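Local coordinates for DNA gyrase, B subunit, truncated (Myxococcus xanthus, PDB 3CWV), which probably takes part in the ATP-dependent breakage, passage and rejoining of double-stranded DNA, as a type II topoisomerase of the GyrB family, at residues G27-G30 and L31-V35; D115-D119 and G120-R124; S175-C178 and N179-A182; A331-K334 and Q335-L339; R345-P348 and V349-A352. All blocks are in the same frame, centred on the assembly; numbering follows the deposited sequence.

Interaction 1: G27-G30 and L31-V35; sequences GEYG and LHHLV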
loop_
_atom_site.group_PDB
_atom_site.type_symbol
_atom_site.label_atom_id
_atom_site.label_comp_id
_atom_site.label_asym_id
_atom_site.label_seq_id
_atom_site.Cartn_x
_atom_site.Cartn_y
_atom_site.Cartn_z
ATOM N N GLY A 27 -9.595 1.261 -19.769
ATOM C CA GLY A 27 -9.547 -0.183 -19.965
ATOM C C GLY A 27 -9.330 -0.918 -18.647
ATOM O O GLY A 27 -9.714 -0.432 -17.564
ATOM N N GLU A 28 -8.696 -2.081 -18.728
ATOM C CA GLU A 28 -8.523 -2.933 -17.545
ATOM C C GLU A 28 -7.609 -2.333 -16.438
ATOM O O GLU A 28 -7.851 -2.537 -15.241
ATOM C CB GLU A 28 -8.093 -4.348 -17.976
ATOM C CG GLU A 28 -6.633 -4.645 -17.886
ATOM C CD GLU A 28 -6.401 -6.019 -17.293
ATOM O OE1 GLU A 28 -5.251 -6.500 -17.334
ATOM O OE2 GLU A 28 -7.377 -6.616 -16.774
ATOM N N TYR A 29 -6.599 -1.559 -16.821
ATOM C CA TYR A 29 -5.740 -0.880 -15.825
ATOM C C TYR A 29 -6.544 0.144 -14.987
ATOM O O TYR A 29 -6.478 0.134 -13.756
ATOM C CB TYR A 29 -4.570 -0.199 -16.561
ATOM C CG TYR A 29 -3.658 0.738 -15.770
ATOM C CD1 TYR A 29 -2.410 0.296 -15.301
ATOM C CD2 TYR A 29 -4.002 2.084 -15.565
ATOM C CE1 TYR A 29 -1.547 1.160 -14.609
ATOM C CE2 TYR A 29 -3.146 2.947 -14.882
ATOM C CZ TYR A 29 -1.926 2.484 -14.412
ATOM O OH TYR A 29 -1.097 3.346 -13.725
ATOM N N GLY A 30 -7.281 1.037 -15.660
ATOM C CA GLY A 30 -8.028 2.073 -14.954
ATOM C C GLY A 30 -9.129 1.492 -14.105
ATOM O O GLY A 30 -9.401 1.981 -12.993
ATOM N N LEU A 31 -9.777 0.451 -14.632
ATOM C CA LEU A 31 -10.809 -0.267 -13.884
ATOM C C LEU A 31 -10.262 -0.764 -12.563
ATOM O O LEU A 31 -10.896 -0.586 -11.536
ATOM C CB LEU A 31 -11.311 -1.493 -14.666
ATOM C CG LEU A 31 -12.373 -2.314 -13.937
ATOM C CD1 LEU A 31 -13.717 -1.559 -13.885
ATOM C CD2 LEU A 31 -12.535 -3.728 -14.568
ATOM N N HIS A 32 -9.091 -1.415 -12.599
ATOM C CA HIS A 32 -8.497 -1.933 -11.362
ATOM C C HIS A 32 -8.020 -0.806 -10.442
ATOM O O HIS A 32 -8.092 -0.915 -9.217
ATOM C CB HIS A 32 -7.375 -2.911 -11.674
ATOM C CG HIS A 32 -7.894 -4.194 -12.241
ATOM N ND1 HIS A 32 -8.212 -5.282 -11.457
ATOM C CD2 HIS A 32 -8.282 -4.508 -13.497
ATOM C CE1 HIS A 32 -8.719 -6.238 -12.220
ATOM N NE2 HIS A 32 -8.766 -5.794 -13.466
ATOM N N HIS A 33 -7.562 0.281 -11.041
ATOM C CA HIS A 33 -7.187 1.467 -10.242
ATOM C C HIS A 33 -8.278 2.038 -9.365
ATOM O O HIS A 33 -8.007 2.525 -8.280
ATOM C CB HIS A 33 -6.535 2.517 -11.112
ATOM C CG HIS A 33 -5.077 2.252 -11.292
ATOM N ND1 HIS A 33 -4.609 1.080 -11.851
ATOM C CD2 HIS A 33 -3.986 2.933 -10.878
ATOM C CE1 HIS A 33 -3.288 1.081 -11.825
ATOM N NE2 HIS A 33 -2.885 2.202 -11.252
ATOM N N LEU A 34 -9.524 1.910 -9.789
ATOM C CA LEU A 34 -10.618 2.346 -8.934
ATOM C C LEU A 34 -10.589 1.621 -7.603
ATOM O O LEU A 34 -10.866 2.214 -6.546
ATOM C CB LEU A 34 -11.967 2.117 -9.633
ATOM C CG LEU A 34 -12.175 2.757 -11.009
ATOM C CD1 LEU A 34 -13.630 2.457 -11.400
ATOM C CD2 LEU A 34 -11.929 4.274 -11.010
ATOM N N VAL A 35 -10.281 0.335 -7.644
ATOM C CA VAL A 35 -10.142 -0.460 -6.424
ATOM C C VAL A 35 -8.878 -0.100 -5.657
ATOM O O VAL A 35 -8.911 0.016 -4.416
ATOM C CB VAL A 35 -10.082 -1.979 -6.736
ATOM C CG1 VAL A 35 -10.026 -2.761 -5.431
ATOM C CG2 VAL A 35 -11.329 -2.383 -7.518
#
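Gly27 O accepts from Leu31 N at 3.1 Å and Gly30 O from Leu34 N at 3.2 Å, the i to i+4 bonds that open helix 28-47, with Gly27 at the N-cap position. This is the first turn of an alpha-helix in the N-terminal ATPase region of a GyrB-type protein, and its outer flank carries an aromatic pair one turn apart. Tyr29 and His33 form an offset stack, their centroids 3.9 Å apart and the planes inclined at 26°. The imidazole does not lie squarely over the phenol: its CE1 sits above one face, offset toward the rim at the hydroxyl end, while Tyr29 CE2 lies over a face of the imidazole. Tyr29 swings its ring away from its backbone N (chi1 171°) and along the helix flank toward His33. Tyr36 meets the imidazole of His33 edge-to-face. Leu31 and Leu34 pack against Pro159 of strand 151-159. Glu28 forms a salt bridge through OE1 with Arg173 of helix 171-184. The stacked imidazole is also fixed from its backbone side. Tyr29 O takes two N-H groups of the same residue, His33 N at 2.9 Å and His33 ND1 at 2.8 Å, the latter from above the carbonyl plane.

Interaction 2: D115-D119 and G120-R124; sequences DIWAD and GRQWR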
loop_
_atom_site.group_PDB
_atom_site.type_symbol
_atom_site.label_atom_id
_atom_site.label_comp_id
_atom_site.label_asym_id
_atom_site.label_seq_id
_atom_site.Cartn_x
_atom_site.Cartn_y
_atom_site.Cartn_z
ATOM N N ASP A 115 -21.777 3.646 3.720
ATOM C CA ASP A 115 -22.362 3.503 5.071
ATOM C C ASP A 115 -21.326 3.890 6.098
ATOM O O ASP A 115 -20.156 3.532 5.975
ATOM C CB ASP A 115 -22.804 2.072 5.313
ATOM C CG ASP A 115 -24.003 1.670 4.471
ATOM O OD1 ASP A 115 -25.137 1.957 4.904
ATOM O OD2 ASP A 115 -23.825 1.018 3.400
ATOM N N ILE A 116 -21.740 4.645 7.113
ATOM C CA ILE A 116 -20.812 5.069 8.148
ATOM C C ILE A 116 -21.481 4.676 9.471
ATOM O O ILE A 116 -22.647 5.004 9.687
ATOM C CB ILE A 116 -20.541 6.613 8.143
ATOM C CG1 ILE A 116 -20.154 7.154 6.750
ATOM C CG2 ILE A 116 -19.456 6.984 9.161
ATOM C CD1 ILE A 116 -21.326 7.839 6.030
ATOM N N TRP A 117 -20.752 3.948 10.312
ATOM C CA TRP A 117 -21.267 3.529 11.622
ATOM C C TRP A 117 -20.471 4.328 12.642
ATOM O O TRP A 117 -19.251 4.418 12.539
ATOM C CB TRP A 117 -21.021 2.029 11.874
ATOM C CG TRP A 117 -21.867 1.046 11.080
ATOM C CD1 TRP A 117 -23.000 0.417 11.486
ATOM C CD2 TRP A 117 -21.592 0.562 9.747
ATOM N NE1 TRP A 117 -23.461 -0.424 10.486
ATOM C CE2 TRP A 117 -22.610 -0.353 9.413
ATOM C CE3 TRP A 117 -20.589 0.833 8.812
ATOM C CZ2 TRP A 117 -22.656 -1.008 8.182
ATOM C CZ3 TRP A 117 -20.629 0.183 7.581
ATOM C CH2 TRP A 117 -21.646 -0.736 7.280
ATOM N N ALA A 118 -21.160 4.905 13.630
ATOM C CA ALA A 118 -20.508 5.648 14.722
ATOM C C ALA A 118 -21.541 5.874 15.830
ATOM O O ALA A 118 -22.708 6.087 15.537
ATOM C CB ALA A 118 -19.982 6.980 14.236
ATOM N N ASP A 119 -21.121 5.799 17.091
ATOM C CA ASP A 119 -22.016 6.138 18.226
ATOM C C ASP A 119 -23.286 5.315 18.289
ATOM O O ASP A 119 -24.360 5.841 18.583
ATOM C CB ASP A 119 -22.409 7.615 18.167
ATOM C CG ASP A 119 -21.206 8.532 18.145
ATOM O OD1 ASP A 119 -20.335 8.365 19.030
ATOM O OD2 ASP A 119 -21.132 9.408 17.239
ATOM N N GLY A 120 -23.182 4.031 18.001
ATOM C CA GLY A 120 -24.356 3.174 17.981
ATOM C C GLY A 120 -25.351 3.461 16.877
ATOM O O GLY A 120 -26.445 2.890 16.864
ATOM N N ARG A 121 -24.983 4.331 15.933
ATOM C CA ARG A 121 -25.883 4.681 14.850
ATOM C C ARG A 121 -25.159 4.561 13.494
ATOM O O ARG A 121 -23.933 4.513 13.438
ATOM C CB ARG A 121 -26.419 6.107 15.031
ATOM C CG ARG A 121 -27.379 6.304 16.234
ATOM C CD ARG A 121 -27.947 7.711 16.266
ATOM N NE ARG A 121 -26.881 8.716 16.247
ATOM C CZ ARG A 121 -26.262 9.177 17.332
ATOM N NH1 ARG A 121 -25.298 10.083 17.207
ATOM N NH2 ARG A 121 -26.598 8.733 18.541
ATOM N N GLN A 122 -25.950 4.516 12.436
ATOM C CA GLN A 122 -25.478 4.326 11.070
ATOM C C GLN A 122 -26.085 5.385 10.138
ATOM O O GLN A 122 -27.290 5.703 10.201
ATOM C CB GLN A 122 -25.855 2.904 10.610
ATOM C CG GLN A 122 -25.448 2.536 9.174
ATOM C CD GLN A 122 -25.875 1.150 8.775
ATOM O OE1 GLN A 122 -26.399 0.381 9.594
ATOM N NE2 GLN A 122 -25.654 0.801 7.500
ATOM N N TRP A 123 -25.251 5.918 9.249
ATOM C CA TRP A 123 -25.701 6.882 8.261
ATOM C C TRP A 123 -25.353 6.338 6.877
ATOM O O TRP A 123 -24.320 5.698 6.726
ATOM C CB TRP A 123 -24.968 8.205 8.486
ATOM C CG TRP A 123 -25.577 9.329 7.736
ATOM C CD1 TRP A 123 -25.164 9.862 6.525
ATOM C CD2 TRP A 123 -26.741 10.063 8.129
ATOM N NE1 TRP A 123 -26.024 10.882 6.154
ATOM C CE2 TRP A 123 -26.996 11.017 7.122
ATOM C CE3 TRP A 123 -27.592 10.005 9.250
ATOM C CZ2 TRP A 123 -28.071 11.919 7.201
ATOM C CZ3 TRP A 123 -28.669 10.887 9.324
ATOM C CH2 TRP A 123 -28.896 11.838 8.305
ATOM N N ARG A 124 -26.191 6.628 5.888
ATOM C CA ARG A 124 -26.028 6.097 4.532
ATOM C C ARG A 124 -26.159 7.206 3.481
ATOM O O ARG A 124 -27.155 7.943 3.478
ATOM C CB ARG A 124 -27.073 5.002 4.264
ATOM C CG ARG A 124 -26.970 4.321 2.859
ATOM C CD ARG A 124 -27.982 3.180 2.754
ATOM N NE ARG A 124 -27.574 2.074 3.621
ATOM C CZ ARG A 124 -28.337 1.055 3.984
ATOM N NH1 ARG A 124 -29.597 0.983 3.585
ATOM N NH2 ARG A 124 -27.839 0.127 4.783
#
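Asp115 OD1 receives both Gln122 NE2 and Arg124 NE across a beta hairpin of strands 109-118 and 121-128, closed by a type I' turn from Ala118 to Arg121. Arg124 NE comes in at 2.8 Å on the syn side of the carboxylate, with OD1 in the guanidinium plane and an N-H...O angle of 167°, a nearly straight hydrogen bond within a salt bridge. Gln122 NE2 reaches the same oxygen at 2.9 Å from above the carboxylate plane, bending more at 142°. Two donors from different directions should restrain rotation of the carboxylate, whose OD2 is taken by Gln113; Arg124 NH2 goes on to a salt bridge with Glu143. Gln122 reaches this far because it is fully stretched, its first torsion trans (chi1 179°) and the chain extended beyond CG. On the way it runs alongside Trp117, its CG 3.9 Å from the centroid of the five-membered ring and over the face, a CH-pi contact. The backbone of Glu143 bonds to both side chains, giving its N-H to Gln122 OE1 and accepting at O from Trp117 NE1. On the other face of the sheet Ile116 CD1 approaches the edge of the Trp123 indole, 4.4 Å from its CD1, and both residues touch Ala75 of helix 75-82. Beside the turn the Arg121 chain, bent at chi3, folds back so that Asp119 O lies over one face of its guanidinium, 3.7 Å from NH2.

Interaction 3: S175-C178 and N179-A182; sequences SRRC and NELA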
loop_
_atom_site.group_PDB
_atom_site.type_symbol
_atom_site.label_atom_id
_atom_site.label_comp_id
_atom_site.label_asym_id
_atom_site.label_seq_id
_atom_site.Cartn_x
_atom_site.Cartn_y
_atom_site.Cartn_z
ATOM N N SER A 175 -6.531 -9.896 -4.799
ATOM C CA SER A 175 -6.031 -10.637 -3.616
ATOM C C SER A 175 -4.561 -10.392 -3.360
ATOM O O SER A 175 -4.161 -10.206 -2.209
ATOM C CB SER A 175 -6.251 -12.164 -3.695
ATOM O OG SER A 175 -7.487 -12.465 -4.290
ATOM N N ARG A 176 -3.744 -10.394 -4.415
ATOM C CA ARG A 176 -2.327 -10.057 -4.256
ATOM C C ARG A 176 -2.109 -8.658 -3.678
ATOM O O ARG A 176 -1.218 -8.470 -2.871
ATOM C CB ARG A 176 -1.557 -10.200 -5.572
ATOM C CG ARG A 176 -1.168 -11.642 -5.904
ATOM C CD ARG A 176 -0.190 -11.700 -7.062
ATOM N NE ARG A 176 -0.802 -11.235 -8.305
ATOM C CZ ARG A 176 -1.534 -12.002 -9.111
ATOM N NH1 ARG A 176 -1.750 -13.272 -8.804
ATOM N NH2 ARG A 176 -2.054 -11.494 -10.220
ATOM N N ARG A 177 -2.903 -7.673 -4.093
ATOM C CA ARG A 177 -2.733 -6.316 -3.565
ATOM C C ARG A 177 -3.121 -6.279 -2.085
ATOM O O ARG A 177 -2.536 -5.538 -1.283
ATOM C CB ARG A 177 -3.549 -5.303 -4.376
ATOM C CG ARG A 177 -3.530 -3.864 -3.856
ATOM C CD ARG A 177 -2.189 -3.143 -4.043
ATOM N NE ARG A 177 -1.784 -3.080 -5.449
ATOM C CZ ARG A 177 -1.615 -1.962 -6.162
ATOM N NH1 ARG A 177 -1.802 -0.749 -5.627
ATOM N NH2 ARG A 177 -1.238 -2.069 -7.428
ATOM N N CYS A 178 -4.103 -7.080 -1.717
ATOM C CA CYS A 178 -4.514 -7.148 -0.321
ATOM C C CYS A 178 -3.389 -7.752 0.544
ATOM O O CYS A 178 -3.098 -7.273 1.643
ATOM C CB CYS A 178 -5.784 -7.977 -0.188
ATOM S SG CYS A 178 -7.302 -7.168 -0.742
ATOM N N ASN A 179 -2.769 -8.813 0.032
ATOM C CA ASN A 179 -1.646 -9.459 0.705
ATOM C C ASN A 179 -0.498 -8.461 0.927
ATOM O O ASN A 179 0.067 -8.402 2.028
ATOM C CB ASN A 179 -1.217 -10.686 -0.127
ATOM C CG ASN A 179 -0.241 -11.614 0.599
ATOM O OD1 ASN A 179 0.260 -11.338 1.709
ATOM N ND2 ASN A 179 0.059 -12.724 -0.059
ATOM N N GLU A 180 -0.172 -7.667 -0.100
ATOM C CA GLU A 180 0.852 -6.636 0.005
ATOM C C GLU A 180 0.508 -5.609 1.061
ATOM O O GLU A 180 1.369 -5.183 1.806
ATOM C CB GLU A 180 0.967 -5.852 -1.284
ATOM C CG GLU A 180 1.484 -6.605 -2.442
ATOM C CD GLU A 180 1.570 -5.714 -3.663
ATOM O OE1 GLU A 180 1.233 -4.501 -3.566
ATOM O OE2 GLU A 180 1.968 -6.232 -4.720
ATOM N N LEU A 181 -0.743 -5.159 1.066
ATOM C CA LEU A 181 -1.201 -4.174 2.041
ATOM C C LEU A 181 -1.021 -4.674 3.502
ATOM O O LEU A 181 -0.554 -3.922 4.371
ATOM C CB LEU A 181 -2.660 -3.806 1.759
ATOM C CG LEU A 181 -3.415 -2.987 2.808
ATOM C CD1 LEU A 181 -2.795 -1.597 2.960
ATOM C CD2 LEU A 181 -4.902 -2.878 2.476
ATOM N N ALA A 182 -1.380 -5.932 3.766
ATOM C CA ALA A 182 -1.095 -6.540 5.077
ATOM C C ALA A 182 0.396 -6.520 5.447
ATOM O O ALA A 182 0.753 -6.279 6.611
ATOM C CB ALA A 182 -1.649 -7.979 5.149
#
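Arg177 and Glu180 form an i to i+3 ion pair along the alpha-helix 171-184, where Glu180 OE1 lies 3.8 Å from Arg177 NE in a long salt bridge. The oxygen stands well out of the guanidinium plane, so charge alone links them and no N-H is aimed at it; OE1 also rests 3.7 Å from Arg177 CD. The two flat groups are nearly parallel, 12° apart, although the side chains run across one another. Arg177 gets there by folding at chi2 and chi3, whereas Glu180 is extended beyond CG, with that CG 3.3 Å from Arg176 O. Replacing Glu180 by alanine removes the carboxylate, and the Arg177 guanidinium would probably lose this acidic neighbour and turn more freely. Behind the pair runs the helical ladder, Glu180 N to Arg176 O at 3.1 Å and Leu181 N to Arg177 O at 3.0 Å, which keeps the two charged residues about one turn apart. Arg177 is steadied further by a cation-pi contact with Tyr36. The helix is held between helix 28-47, where Leu181 meets Leu39 and Tyr43, and the edge of the large sheet, where Cys178 and Ala182 pack on Val190 of strand 189-194 and Trp203 of strand 199-204.

Interaction 4: A331-K334 and Q335-L339; sequences AIRK and QLQPL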
loop_
_atom_site.group_PDB
_atom_site.type_symbol
_atom_site.label_atom_id
_atom_site.label_comp_id
_atom_site.label_asym_id
_atom_site.label_seq_id
_atom_site.Cartn_x
_atom_site.Cartn_y
_atom_site.Cartn_z
ATOM N N ALA A 331 20.848 9.281 5.312
ATOM C CA ALA A 331 20.252 8.946 6.624
ATOM C C ALA A 331 20.081 7.450 6.835
ATOM O O ALA A 331 20.344 6.950 7.933
ATOM C CB ALA A 331 18.926 9.621 6.798
ATOM N N ILE A 332 19.604 6.755 5.795
ATOM C CA ILE A 332 19.451 5.290 5.803
ATOM C C ILE A 332 20.812 4.602 5.836
ATOM O O ILE A 332 21.012 3.688 6.637
ATOM C CB ILE A 332 18.683 4.796 4.560
ATOM C CG1 ILE A 332 17.227 5.287 4.591
ATOM C CG2 ILE A 332 18.724 3.257 4.428
ATOM C CD1 ILE A 332 16.480 4.928 3.328
ATOM N N ARG A 333 21.737 5.044 4.979
ATOM C CA ARG A 333 23.067 4.449 4.932
ATOM C C ARG A 333 23.780 4.557 6.272
ATOM O O ARG A 333 24.344 3.569 6.743
ATOM C CB ARG A 333 23.945 5.024 3.814
ATOM C CG ARG A 333 25.217 4.169 3.556
ATOM C CD ARG A 333 26.358 4.963 2.916
ATOM N NE ARG A 333 26.687 6.135 3.721
ATOM C CZ ARG A 333 27.347 6.102 4.878
ATOM N NH1 ARG A 333 27.571 7.226 5.539
ATOM N NH2 ARG A 333 27.776 4.950 5.388
ATOM N N LYS A 334 23.712 5.732 6.900
ATOM C CA LYS A 334 24.316 5.943 8.211
ATOM C C LYS A 334 23.692 5.092 9.300
ATOM O O LYS A 334 24.400 4.585 10.175
ATOM C CB LYS A 334 24.265 7.419 8.624
ATOM C CG LYS A 334 25.298 8.269 7.919
ATOM C CD LYS A 334 24.997 9.760 8.041
ATOM C CE LYS A 334 25.935 10.563 7.146
ATOM N NZ LYS A 334 25.829 12.009 7.446
ATOM N N GLN A 335 22.372 4.951 9.266
ATOM C CA GLN A 335 21.683 4.099 10.222
ATOM C C GLN A 335 22.046 2.628 10.023
ATOM O O GLN A 335 22.272 1.902 10.996
ATOM C CB GLN A 335 20.161 4.253 10.083
ATOM C CG GLN A 335 19.332 3.420 11.075
ATOM C CD GLN A 335 19.200 4.085 12.427
ATOM O OE1 GLN A 335 19.638 5.220 12.614
ATOM N NE2 GLN A 335 18.570 3.393 13.370
ATOM N N LEU A 336 22.077 2.176 8.776
ATOM C CA LEU A 336 22.127 0.738 8.533
ATOM C C LEU A 336 23.525 0.154 8.397
ATOM O O LEU A 336 23.732 -1.022 8.705
ATOM C CB LEU A 336 21.312 0.361 7.306
ATOM C CG LEU A 336 19.818 0.674 7.370
ATOM C CD1 LEU A 336 19.171 0.041 6.163
ATOM C CD2 LEU A 336 19.199 0.132 8.662
ATOM N N GLN A 337 24.478 0.952 7.916
ATOM C CA GLN A 337 25.824 0.414 7.670
ATOM C C GLN A 337 26.483 -0.227 8.900
ATOM O O GLN A 337 26.976 -1.342 8.794
ATOM C CB GLN A 337 26.746 1.430 6.999
ATOM C CG GLN A 337 28.011 0.797 6.444
ATOM C CD GLN A 337 28.696 1.660 5.428
ATOM O OE1 GLN A 337 28.158 1.910 4.351
ATOM N NE2 GLN A 337 29.897 2.117 5.752
ATOM N N PRO A 338 26.469 0.452 10.065
ATOM C CA PRO A 338 27.033 -0.168 11.278
ATOM C C PRO A 338 26.219 -1.359 11.817
ATOM O O PRO A 338 26.796 -2.281 12.404
ATOM C CB PRO A 338 27.046 0.969 12.305
ATOM C CG PRO A 338 26.171 2.035 11.768
ATOM C CD PRO A 338 26.023 1.836 10.297
ATOM N N LEU A 339 24.901 -1.325 11.622
ATOM C CA LEU A 339 24.040 -2.453 11.975
ATOM C C LEU A 339 24.315 -3.673 11.120
ATOM O O LEU A 339 24.308 -4.784 11.633
ATOM C CB LEU A 339 22.560 -2.070 11.883
ATOM C CG LEU A 339 22.022 -0.997 12.836
ATOM C CD1 LEU A 339 20.533 -0.739 12.580
ATOM C CD2 LEU A 339 22.244 -1.352 14.307
#
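Arg333 and Gln337 share the same first torsion (chi1 -166° in each), with CG swung away from the backbone N, which sends the two side chains off the helix side by side and in the same direction. Arg333 then bends at chi3, curling its guanidinium back so that NH2 faces the extended Gln337 and reaches OE1 at 3.2 Å. The bond is weak; OE1 comes in at the guanidinium edge, and the amide and guanidinium planes are 62° apart. The stronger hold on Arg333 is the salt bridge from its NE to Glu330, one turn earlier. On another flank Ile332 CG2 and Leu336 CD1 lie 3.7 Å apart, two branches running alongside each other, and both residues pack on Val272 of helix 267-284, while Leu336 also meets Phe230 and Phe232 of strand 228-234. Gln337 touches Lys282 of the same helix 267-284. The backbone ladder holds through Gln337 N to Arg333 O at 2.9 Å and then breaks at Pro338, which has no N-H to offer; its CD sits 3.2 Å from Lys334 O instead. The result is a proline-kinked alpha-helix, 328-345, its apolar Ile332-Leu336 face set against helix 267-284 and the five-stranded sheet of the GyrB transducer region.

Interaction 5: R345-P348 and V349-A352; sequences REHP and VTPA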
loop_
_atom_site.group_PDB
_atom_site.type_symbol
_atom_site.label_atom_id
_atom_site.label_comp_id
_atom_site.label_asym_id
_atom_site.label_seq_id
_atom_site.Cartn_x
_atom_site.Cartn_y
_atom_site.Cartn_z
ATOM N N ARG A 345 28.571 -10.260 11.261
ATOM C CA ARG A 345 29.734 -10.925 11.856
ATOM C C ARG A 345 29.453 -12.410 12.009
ATOM O O ARG A 345 30.143 -13.251 11.414
ATOM C CB ARG A 345 30.097 -10.310 13.215
ATOM C CG ARG A 345 30.865 -8.996 13.105
ATOM C CD ARG A 345 31.150 -8.375 14.470
ATOM N NE ARG A 345 31.804 -7.067 14.354
ATOM C CZ ARG A 345 33.036 -6.880 13.876
ATOM N NH1 ARG A 345 33.767 -7.916 13.453
ATOM N NH2 ARG A 345 33.543 -5.653 13.813
ATOM N N GLU A 346 28.406 -12.709 12.776
ATOM C CA GLU A 346 28.034 -14.094 13.098
ATOM C C GLU A 346 26.802 -14.596 12.335
ATOM O O GLU A 346 26.138 -15.540 12.778
ATOM C CB GLU A 346 27.806 -14.233 14.607
ATOM C CG GLU A 346 29.075 -14.072 15.433
ATOM C CD GLU A 346 30.127 -15.126 15.116
ATOM O OE1 GLU A 346 29.846 -16.339 15.296
ATOM O OE2 GLU A 346 31.244 -14.737 14.700
ATOM N N HIS A 347 26.507 -13.965 11.196
ATOM C CA HIS A 347 25.367 -14.345 10.357
ATOM C C HIS A 347 25.776 -15.450 9.396
ATOM O O HIS A 347 26.846 -15.373 8.799
ATOM C CB HIS A 347 24.861 -13.142 9.545
ATOM C CG HIS A 347 23.508 -13.350 8.935
ATOM N ND1 HIS A 347 23.323 -13.966 7.716
ATOM C CD2 HIS A 347 22.274 -13.018 9.377
ATOM C CE1 HIS A 347 22.033 -14.004 7.435
ATOM N NE2 HIS A 347 21.374 -13.448 8.435
ATOM N N PRO A 348 24.919 -16.478 9.237
ATOM C CA PRO A 348 25.201 -17.618 8.371
ATOM C C PRO A 348 25.625 -17.271 6.945
ATOM O O PRO A 348 26.433 -17.992 6.361
ATOM C CB PRO A 348 23.870 -18.383 8.360
ATOM C CG PRO A 348 23.268 -18.079 9.656
ATOM C CD PRO A 348 23.623 -16.636 9.927
ATOM N N VAL A 349 25.110 -16.175 6.392
ATOM C CA VAL A 349 25.307 -15.875 4.968
ATOM C C VAL A 349 26.640 -15.191 4.603
ATOM O O VAL A 349 27.090 -15.268 3.457
ATOM C CB VAL A 349 24.121 -15.019 4.425
ATOM C CG1 VAL A 349 24.358 -13.524 4.699
ATOM C CG2 VAL A 349 23.900 -15.280 2.933
ATOM N N THR A 350 27.259 -14.532 5.572
ATOM C CA THR A 350 28.374 -13.606 5.316
ATOM C C THR A 350 29.600 -14.216 4.615
ATOM O O THR A 350 30.054 -13.670 3.603
ATOM C CB THR A 350 28.795 -12.900 6.601
ATOM O OG1 THR A 350 27.625 -12.537 7.342
ATOM C CG2 THR A 350 29.646 -11.655 6.299
ATOM N N PRO A 351 30.139 -15.358 5.129
ATOM C CA PRO A 351 31.270 -15.965 4.410
ATOM C C PRO A 351 30.991 -16.166 2.929
ATOM O O PRO A 351 31.845 -15.857 2.104
ATOM C CB PRO A 351 31.464 -17.307 5.126
ATOM C CG PRO A 351 31.027 -17.001 6.532
ATOM C CD PRO A 351 29.816 -16.114 6.356
ATOM N N ALA A 352 29.800 -16.655 2.595
ATOM C CA ALA A 352 29.402 -16.828 1.197
ATOM C C ALA A 352 29.383 -15.512 0.419
ATOM O O ALA A 352 29.828 -15.455 -0.730
ATOM C CB ALA A 352 28.048 -17.516 1.107
#
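His347 ND1 accepts the backbone N-H of Val349 at 3.1 Å, the shortest polar bond of this turn and a fairly straight one, with 166° at the hydrogen. The donor does not lie in the plane of the imidazole but is tilted 23° from it. A trans first torsion (chi1 -165°) carries the ring over to this N-H. Its rim also meets the Val349 side chain, CG1 lying 3.2 Å from ND1 and 3.6 Å from CE1. Pro348 CD covers part of one ring face, which together with the N-H should limit how far the ring can turn, and His224 meets the imidazole edge-to-face. A leucine at His347 would take away the ring acceptor and would probably leave the Val349 N-H without its capping mate and Val349 CG1 without the ring edge it touches. The backbone closes the same bend more weakly, Thr350 N reaching His347 O at 3.4 Å. Thr350 OG1 lies 3.6 Å from His347 CB, but its hydrogen-bond partner is the carbonyl of Leu344, which ties the new helix back to the end of helix 328-345. Taken together this is a type I beta turn from His347 to Thr350 with a side-chain capping bond, leading into the last helix of the model, 350-354.

Along the chain the five contacts follow in series; none nests in or crosses another. Interaction 1 starts helix 28-47, and interaction 3 lies in helix 171-184, which packs beside it; their nearest atoms are about 6 Å apart, and Tyr36 touches residues of both. Between them in sequence, interaction 2 closes the hairpin turn toward one edge of the eight-stranded sheet, its centre about 29 Å from that of interaction 1. The remaining two belong to the part of the chain with the five-stranded sheet: interaction 4 lies within helix 328-345, and interaction 5 turns the chain from that helix into helix 350-354, their centres about 19 Å apart.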